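Local coordinates for protein poly-beta-hydroxybuterate polymerase (Cupriavidus necator, PDB 5T6O) that acts as a class I polyhydroxybutyrate synthase, building the polyester without a template and probably by acyl transfer, and is represented here by its catalytic domain, at residues Ala141-Leu146 with Ala266-Pro271; Thr272-Ser277 with Ala290-Leu295; Asn192-Leu197 with Phe224-Ala229. The protein carries 1 engineered substitution. All coordinates share one frame; numbering follows the deposited sequence.

Interaction 1: Ala141-Leu146 with Ala266-Pro271; sequences ASVTLL and ASIDVP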
# COMPACT_ATOMS: atom_id res chain seq x y z
N ALA A 141 -33.81 19.55 -4.45
CA ALA A 141 -33.11 20.82 -4.29
C ALA A 141 -31.62 20.60 -4.07
O ALA A 141 -30.80 21.41 -4.52
CB ALA A 141 -33.70 21.60 -3.10
N SER A 142 -31.26 19.52 -3.39
CA SER A 142 -29.88 19.21 -3.06
C SER A 142 -29.81 17.73 -2.72
O SER A 142 -30.83 17.10 -2.46
CB SER A 142 -29.38 20.07 -1.89
OG SER A 142 -29.85 19.55 -0.65
N VAL A 143 -28.59 17.20 -2.73
CA VAL A 143 -28.32 15.79 -2.47
C VAL A 143 -27.18 15.71 -1.47
O VAL A 143 -26.17 16.41 -1.62
CB VAL A 143 -27.94 15.04 -3.76
CG1 VAL A 143 -27.54 13.60 -3.44
CG2 VAL A 143 -29.11 15.07 -4.75
N THR A 144 -27.33 14.85 -0.46
CA THR A 144 -26.25 14.54 0.47
C THR A 144 -25.88 13.07 0.28
O THR A 144 -26.72 12.18 0.47
CB THR A 144 -26.69 14.81 1.91
OG1 THR A 144 -27.00 16.21 2.06
CG2 THR A 144 -25.59 14.43 2.90
N LEU A 145 -24.62 12.82 -0.07
CA LEU A 145 -24.11 11.46 -0.25
C LEU A 145 -23.18 11.14 0.91
O LEU A 145 -22.04 11.61 0.94
CB LEU A 145 -23.39 11.35 -1.59
CG LEU A 145 -24.25 11.57 -2.84
CD1 LEU A 145 -23.40 11.40 -4.11
CD2 LEU A 145 -25.44 10.59 -2.85
N LEU A 146 -23.66 10.36 1.87
CA LEU A 146 -22.83 9.91 2.97
C LEU A 146 -22.20 8.57 2.61
O LEU A 146 -22.93 7.59 2.37
CB LEU A 146 -23.64 9.78 4.26
CG LEU A 146 -24.41 11.03 4.71
CD1 LEU A 146 -25.05 10.75 6.07
CD2 LEU A 146 -23.49 12.25 4.81
N ALA A 266 -23.96 13.03 -14.15
CA ALA A 266 -23.82 14.48 -14.26
C ALA A 266 -25.16 15.17 -14.46
O ALA A 266 -25.26 16.38 -14.25
CB ALA A 266 -22.87 14.85 -15.40
N SER A 267 -26.21 14.43 -14.86
CA SER A 267 -27.50 15.05 -15.11
C SER A 267 -28.27 15.36 -13.83
O SER A 267 -29.27 16.08 -13.89
CB SER A 267 -28.36 14.16 -16.03
OG SER A 267 -28.74 12.97 -15.36
N ILE A 268 -27.82 14.84 -12.68
CA ILE A 268 -28.48 15.16 -11.42
C ILE A 268 -28.45 16.66 -11.16
O ILE A 268 -29.47 17.28 -10.84
CB ILE A 268 -27.84 14.37 -10.27
CG1 ILE A 268 -28.01 12.86 -10.51
CG2 ILE A 268 -28.46 14.78 -8.92
CD1 ILE A 268 -27.23 12.00 -9.54
N ASP A 269 -27.26 17.25 -11.26
CA ASP A 269 -27.06 18.70 -11.39
C ASP A 269 -27.79 19.51 -10.31
O ASP A 269 -28.59 20.40 -10.59
CB ASP A 269 -27.46 19.17 -12.79
CG ASP A 269 -27.06 20.60 -13.06
OD1 ASP A 269 -26.14 21.08 -12.36
OD2 ASP A 269 -27.66 21.25 -13.95
N VAL A 270 -27.50 19.18 -9.06
CA VAL A 270 -27.95 19.99 -7.93
C VAL A 270 -26.81 20.11 -6.94
O VAL A 270 -25.86 19.31 -6.95
CB VAL A 270 -29.19 19.40 -7.24
CG1 VAL A 270 -30.36 19.23 -8.23
CG2 VAL A 270 -28.84 18.09 -6.56
N PRO A 271 -26.85 21.12 -6.06
CA PRO A 271 -25.84 21.21 -5.01
C PRO A 271 -25.73 19.89 -4.24
O PRO A 271 -26.74 19.29 -3.85
CB PRO A 271 -26.36 22.34 -4.13
CG PRO A 271 -27.11 23.21 -5.07
CD PRO A 271 -27.78 22.26 -6.03
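Val143 and Val270 meet methyl to methyl, with Val143 CG2 only 3.5 Å from Val270 CG2. The two side chains cross at about a right angle, and one branch of each does the touching. On Val143 this branch lies anti to the carbonyl carbon, because the other methyl, CG1, is anti to the backbone N (chi1 175°). Val270 CG2 also lies against the backbone, 3.8 Å from Ser142 CA. Ile268 adds a looser apolar contact, its CG2 sitting 4.2 Å from Val143 CG2.

The backbone supplies the polar part. Val143 N donates to Pro271 O at 3.0 Å. The N-H points well at the acceptor (158°), and the nitrogen lies nearly along the C=O axis (163° at the oxygen). The same oxygen takes a close CA-H contact from Ser142 CA at 3.2 Å. One carbonyl thus receives an N-H hydrogen bond and a bent CA-H contact from consecutive residues. One residue earlier, the carbonyl of Ala141 meets carbon atoms: Ala141 O is 3.5 Å from Pro271 CD and 3.7 Å from Val270 CB.

Further out, Ser142 OG bonds to the side chain of Asn114 on the neighbouring strand 113-118. Helix 120-134 packs on both segments, with Leu129 on Val143 and Ser126 on Ile268. Helix 348-358 touches Ser142 and Pro271.

The contact joins strand 140-146 of the central sheet to the loop that leads into strand 272-277. The two strands are parallel neighbours in the alpha/beta hydrolase fold, and the Pro271 carbonyl is bonded just before the second one begins. Proline has no N-H to offer a neighbouring strand, but its carbonyl still pairs. One directional bond crosses between the segments and probably helps to fix where the chain enters the sheet; apolar packing of methyls accompanies it.

Interaction 2: Thr272-Ser277 with Ala290-Leu295; sequences TYIYGS and ASTALL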
# COMPACT_ATOMS: atom_id res chain seq x y z
N THR A 272 -24.50 19.42 -4.04
CA THR A 272 -24.28 18.08 -3.52
C THR A 272 -23.20 18.10 -2.45
O THR A 272 -22.10 18.61 -2.69
CB THR A 272 -23.88 17.11 -4.64
OG1 THR A 272 -24.92 17.09 -5.63
CG2 THR A 272 -23.67 15.70 -4.07
N TYR A 273 -23.52 17.53 -1.28
CA TYR A 273 -22.60 17.38 -0.16
C TYR A 273 -22.11 15.94 -0.13
O TYR A 273 -22.92 15.01 -0.05
CB TYR A 273 -23.30 17.72 1.15
CG TYR A 273 -22.45 17.86 2.40
CD1 TYR A 273 -22.07 16.74 3.16
CD2 TYR A 273 -22.10 19.11 2.88
CE1 TYR A 273 -21.31 16.87 4.33
CE2 TYR A 273 -21.36 19.26 4.04
CZ TYR A 273 -20.98 18.14 4.77
OH TYR A 273 -20.24 18.32 5.92
N ILE A 274 -20.79 15.76 -0.21
CA ILE A 274 -20.17 14.45 -0.37
C ILE A 274 -19.30 14.19 0.84
O ILE A 274 -18.38 14.97 1.13
CB ILE A 274 -19.33 14.36 -1.66
CG1 ILE A 274 -20.18 14.77 -2.87
CG2 ILE A 274 -18.82 12.92 -1.84
CD1 ILE A 274 -19.36 15.13 -4.12
N TYR A 275 -19.59 13.11 1.57
CA TYR A 275 -18.93 12.82 2.83
C TYR A 275 -18.23 11.46 2.75
O TYR A 275 -18.78 10.50 2.22
CB TYR A 275 -19.92 12.83 4.03
CG TYR A 275 -19.23 12.28 5.24
CD1 TYR A 275 -18.44 13.10 6.04
CD2 TYR A 275 -19.29 10.92 5.55
CE1 TYR A 275 -17.74 12.58 7.11
CE2 TYR A 275 -18.58 10.40 6.61
CZ TYR A 275 -17.81 11.24 7.38
OH TYR A 275 -17.09 10.71 8.42
N GLY A 276 -17.04 11.38 3.33
CA GLY A 276 -16.39 10.09 3.53
C GLY A 276 -15.61 10.10 4.83
O GLY A 276 -15.34 11.15 5.41
N SER A 277 -15.25 8.90 5.29
CA SER A 277 -14.49 8.73 6.53
C SER A 277 -13.08 8.23 6.24
O SER A 277 -12.88 7.33 5.42
CB SER A 277 -15.20 7.76 7.48
OG SER A 277 -16.47 8.27 7.89
N ALA A 290 -13.84 10.40 -5.40
CA ALA A 290 -13.95 10.28 -6.84
C ALA A 290 -15.31 10.72 -7.37
O ALA A 290 -15.42 11.03 -8.57
CB ALA A 290 -13.65 8.83 -7.26
N SER A 291 -16.35 10.77 -6.53
CA SER A 291 -17.62 11.34 -6.98
C SER A 291 -17.48 12.79 -7.43
O SER A 291 -18.30 13.25 -8.23
CB SER A 291 -18.68 11.25 -5.88
OG SER A 291 -18.93 9.90 -5.53
N THR A 292 -16.47 13.52 -6.94
CA THR A 292 -16.35 14.93 -7.34
C THR A 292 -16.00 15.08 -8.81
O THR A 292 -16.14 16.18 -9.36
CB THR A 292 -15.28 15.66 -6.51
OG1 THR A 292 -14.00 15.03 -6.69
CG2 THR A 292 -15.64 15.67 -5.03
N ALA A 293 -15.53 14.02 -9.46
CA ALA A 293 -15.21 14.08 -10.88
C ALA A 293 -16.42 13.79 -11.76
O ALA A 293 -16.32 13.95 -12.98
CB ALA A 293 -14.10 13.08 -11.21
N LEU A 294 -17.54 13.36 -11.18
CA LEU A 294 -18.71 12.88 -11.91
C LEU A 294 -19.89 13.83 -11.88
O LEU A 294 -20.68 13.83 -12.82
CB LEU A 294 -19.18 11.54 -11.31
CG LEU A 294 -18.14 10.45 -11.14
CD1 LEU A 294 -18.77 9.21 -10.49
CD2 LEU A 294 -17.56 10.12 -12.51
N LEU A 295 -20.03 14.61 -10.81
CA LEU A 295 -21.27 15.31 -10.51
C LEU A 295 -21.18 16.78 -10.89
O LEU A 295 -20.15 17.43 -10.65
CB LEU A 295 -21.59 15.19 -9.01
CG LEU A 295 -21.77 13.75 -8.54
CD1 LEU A 295 -21.91 13.71 -7.03
CD2 LEU A 295 -22.99 13.13 -9.21
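Ile274 sends its long branch toward Leu295 and Thr292. Its CG1 is anti to the carbonyl carbon (chi1 -53°), and CD1 extends the branch almost straight (chi2 162°). Leu295 is also extended, with CD1 anti to CA (chi2 173°). The two CD1 methyls, of Ile274 and Leu295, come to 4.1 Å. Thr292 has its hydroxyl between the backbone N and the carbonyl carbon, which places its methyl on the side facing Ile274.

Ile274 CD1 takes part in three of the contacts. It lies 3.9 Å from Thr292 CG2 and 4.3 Å from Ser291 CB. Leu295 CD1 in turn serves two strand residues, because Thr272 CG2 also approaches it at 4.0 Å. Thr272 and Leu295 cross at about a right angle, whereas Ile274 meets Thr292 and Leu295 at a slant. Thr272 and Ile274 are two residues apart on strand 272-277, so both point to the same face of the sheet.

The polar ends turn elsewhere. Thr292 OG1 bonds to Tyr289 O, and Thr272 OG1 bonds to Val270 O. Each threonine thus gives its hydroxyl to a nearby carbonyl in its own part of the chain and its methyl to the contact. The short 3-10 segment 291-293 keeps its shape through backbone bonds, among them Leu294 N to Ser291 O at 3.0 Å. It follows helix 285-289 and carries Ser291 and Thr292; Leu295 comes just after it. Leu295 also packs on Leu145 of strand 140-146.

No hydrogen bond crosses between the two segments. The contact joins a central strand of the alpha/beta hydrolase sheet to the chain that crosses over to strand 299-304. Its cohesion comes from van der Waals packing and from burying methyl groups, while local carbonyls satisfy the threonine hydroxyls.

Interaction 3: Asn192-Leu197 with Phe224-Ala229; sequences NTFSFL and FWNGDA
Asn226 holds the backbone of the 192-197 loop by hydrogen bonds. Its OD1 accepts an almost straight bond from Phe194 N (3.0 Å, 176°), with the donor tilted 24° from the carbonyl plane. A weak bond from Thr193 N reaches the same oxygen at 3.3 Å. Asn226 OD1 also lies in the plane of the Phe194 ring, at its edge, 3.5 Å from CD1. With CG anti to the backbone N (chi1 -176°), the amide reaches out from the helix end to the loop.

Two waters extend this grip. One accepts from Asn192 ND2 and donates to Asn226 O. The other links Asn226 ND2 with Ser195 OG.

Aromatic and van der Waals contacts follow. Phe194 CE1 approaches Trp225 CZ3 edge to edge at 4.1 Å. Thr193 OG1 lies 3.2 Å from Trp225 CH2, but its hydrogen bond is to Asn48. Phe194 also meets Phe161 of the second subunit.

Within the loop, Asn192 OD1 accepts from Ser195 N at 2.9 Å. This is an Asx motif, and it overlaps a type I turn from Thr193 to Phe196. The turn is docked on the C-terminal end of helix 220-227.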
# COMPACT_ATOMS: atom_id res chain seq x y z
N ASN A 192 -24.77 -8.41 4.72
CA ASN A 192 -24.51 -7.46 5.78
C ASN A 192 -23.42 -6.52 5.31
O ASN A 192 -22.84 -6.70 4.24
CB ASN A 192 -24.15 -8.16 7.09
CG ASN A 192 -22.95 -9.05 6.95
OD1 ASN A 192 -21.99 -8.71 6.28
ND2 ASN A 192 -23.01 -10.22 7.56
N THR A 193 -23.14 -5.49 6.11
CA THR A 193 -22.28 -4.41 5.66
C THR A 193 -20.81 -4.77 5.80
O THR A 193 -20.04 -4.66 4.84
CB THR A 193 -22.58 -3.14 6.46
OG1 THR A 193 -23.94 -2.75 6.22
CG2 THR A 193 -21.65 -2.01 6.04
N PHE A 194 -20.40 -5.20 7.00
CA PHE A 194 -18.97 -5.40 7.22
C PHE A 194 -18.43 -6.63 6.52
O PHE A 194 -17.23 -6.69 6.25
CB PHE A 194 -18.68 -5.42 8.72
CG PHE A 194 -18.61 -4.04 9.31
CD1 PHE A 194 -19.77 -3.36 9.63
CD2 PHE A 194 -17.39 -3.40 9.45
CE1 PHE A 194 -19.71 -2.07 10.13
CE2 PHE A 194 -17.32 -2.11 9.95
CZ PHE A 194 -18.48 -1.44 10.29
N SER A 195 -19.29 -7.59 6.16
CA SER A 195 -18.85 -8.74 5.38
C SER A 195 -19.51 -8.80 4.00
O SER A 195 -19.65 -9.88 3.42
CB SER A 195 -19.10 -10.04 6.16
OG SER A 195 -18.37 -10.03 7.38
N PHE A 196 -19.92 -7.65 3.44
CA PHE A 196 -20.52 -7.69 2.11
C PHE A 196 -19.57 -8.25 1.06
O PHE A 196 -20.01 -8.89 0.10
CB PHE A 196 -21.02 -6.31 1.65
CG PHE A 196 -21.75 -6.38 0.34
CD1 PHE A 196 -22.96 -7.05 0.25
CD2 PHE A 196 -21.19 -5.86 -0.82
CE1 PHE A 196 -23.63 -7.16 -0.95
CE2 PHE A 196 -21.86 -5.96 -2.03
CZ PHE A 196 -23.09 -6.61 -2.09
N LEU A 197 -18.27 -8.02 1.20
CA LEU A 197 -17.31 -8.65 0.28
C LEU A 197 -16.55 -9.78 0.97
O LEU A 197 -15.39 -10.03 0.66
CB LEU A 197 -16.34 -7.60 -0.28
CG LEU A 197 -17.05 -6.47 -1.03
CD1 LEU A 197 -16.06 -5.38 -1.46
CD2 LEU A 197 -17.85 -7.00 -2.22
N PHE A 224 -24.83 -5.54 16.67
CA PHE A 224 -26.24 -5.91 16.58
C PHE A 224 -26.83 -5.50 15.23
O PHE A 224 -27.48 -6.31 14.55
CB PHE A 224 -27.03 -5.27 17.72
CG PHE A 224 -28.52 -5.38 17.55
CD1 PHE A 224 -29.18 -6.57 17.84
CD2 PHE A 224 -29.26 -4.28 17.12
CE1 PHE A 224 -30.55 -6.67 17.68
CE2 PHE A 224 -30.64 -4.38 16.97
CZ PHE A 224 -31.28 -5.57 17.26
N TRP A 225 -26.61 -4.24 14.83
CA TRP A 225 -27.08 -3.77 13.53
C TRP A 225 -26.49 -4.60 12.40
O TRP A 225 -27.21 -5.06 11.51
CB TRP A 225 -26.72 -2.30 13.34
CG TRP A 225 -26.89 -1.83 11.93
CD1 TRP A 225 -28.09 -1.60 11.29
CD2 TRP A 225 -25.86 -1.55 10.98
NE1 TRP A 225 -27.84 -1.20 9.99
CE2 TRP A 225 -26.49 -1.15 9.79
CE3 TRP A 225 -24.45 -1.58 11.03
CZ2 TRP A 225 -25.77 -0.77 8.65
CZ3 TRP A 225 -23.73 -1.23 9.90
CH2 TRP A 225 -24.39 -0.82 8.72
N ASN A 226 -25.18 -4.81 12.42
CA ASN A 226 -24.58 -5.60 11.35
C ASN A 226 -25.11 -7.02 11.34
O ASN A 226 -25.24 -7.63 10.27
CB ASN A 226 -23.06 -5.60 11.50
CG ASN A 226 -22.37 -6.31 10.37
OD1 ASN A 226 -22.25 -5.78 9.26
ND2 ASN A 226 -21.89 -7.53 10.63
N GLY A 227 -25.40 -7.59 12.51
CA GLY A 227 -25.90 -8.95 12.59
C GLY A 227 -27.35 -9.11 12.20
O GLY A 227 -27.79 -10.23 11.96
N ASP A 228 -28.08 -8.00 12.13
CA ASP A 228 -29.50 -7.96 11.75
C ASP A 228 -29.54 -7.93 10.22
O ASP A 228 -29.69 -6.90 9.57
CB ASP A 228 -30.15 -6.74 12.40
CG ASP A 228 -31.67 -6.75 12.31
OD1 ASP A 228 -32.25 -7.66 11.70
OD2 ASP A 228 -32.29 -5.81 12.87
N ALA A 229 -29.34 -9.11 9.63
CA ALA A 229 -29.02 -9.17 8.20
C ALA A 229 -30.26 -8.99 7.33
O ALA A 229 -31.39 -9.20 7.76
CB ALA A 229 -28.35 -10.51 7.86
O HOH W 1 -24.69 -10.45 9.76
O HOH W 2 -19.72 -9.23 9.51

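How the interactions relate
Interactions 1 and 2 are successive along the chain and touch, with centres 10 Å apart. Strands 140-146 and 272-277 join them as parallel neighbours: Val143 O lies 2.9 Å from Tyr273 N, and Tyr273 O lies 2.8 Å from Leu145 N, both probable hydrogen bonds. Interaction 3 lies within the chain enclosed by interaction 1, but across the centre of the chain from it. Its centre is 28 Å from that of interaction 1 and 24 Å from that of interaction 2, with nearest atoms about 10 Å apart in each case. Helix 308-312 touches both strand 272-277 and interaction 3: Val312 packs on Tyr275 and Ser277, which take no part in interaction 2 itself, while His308 meets Thr193 and Ile309 meets Phe194.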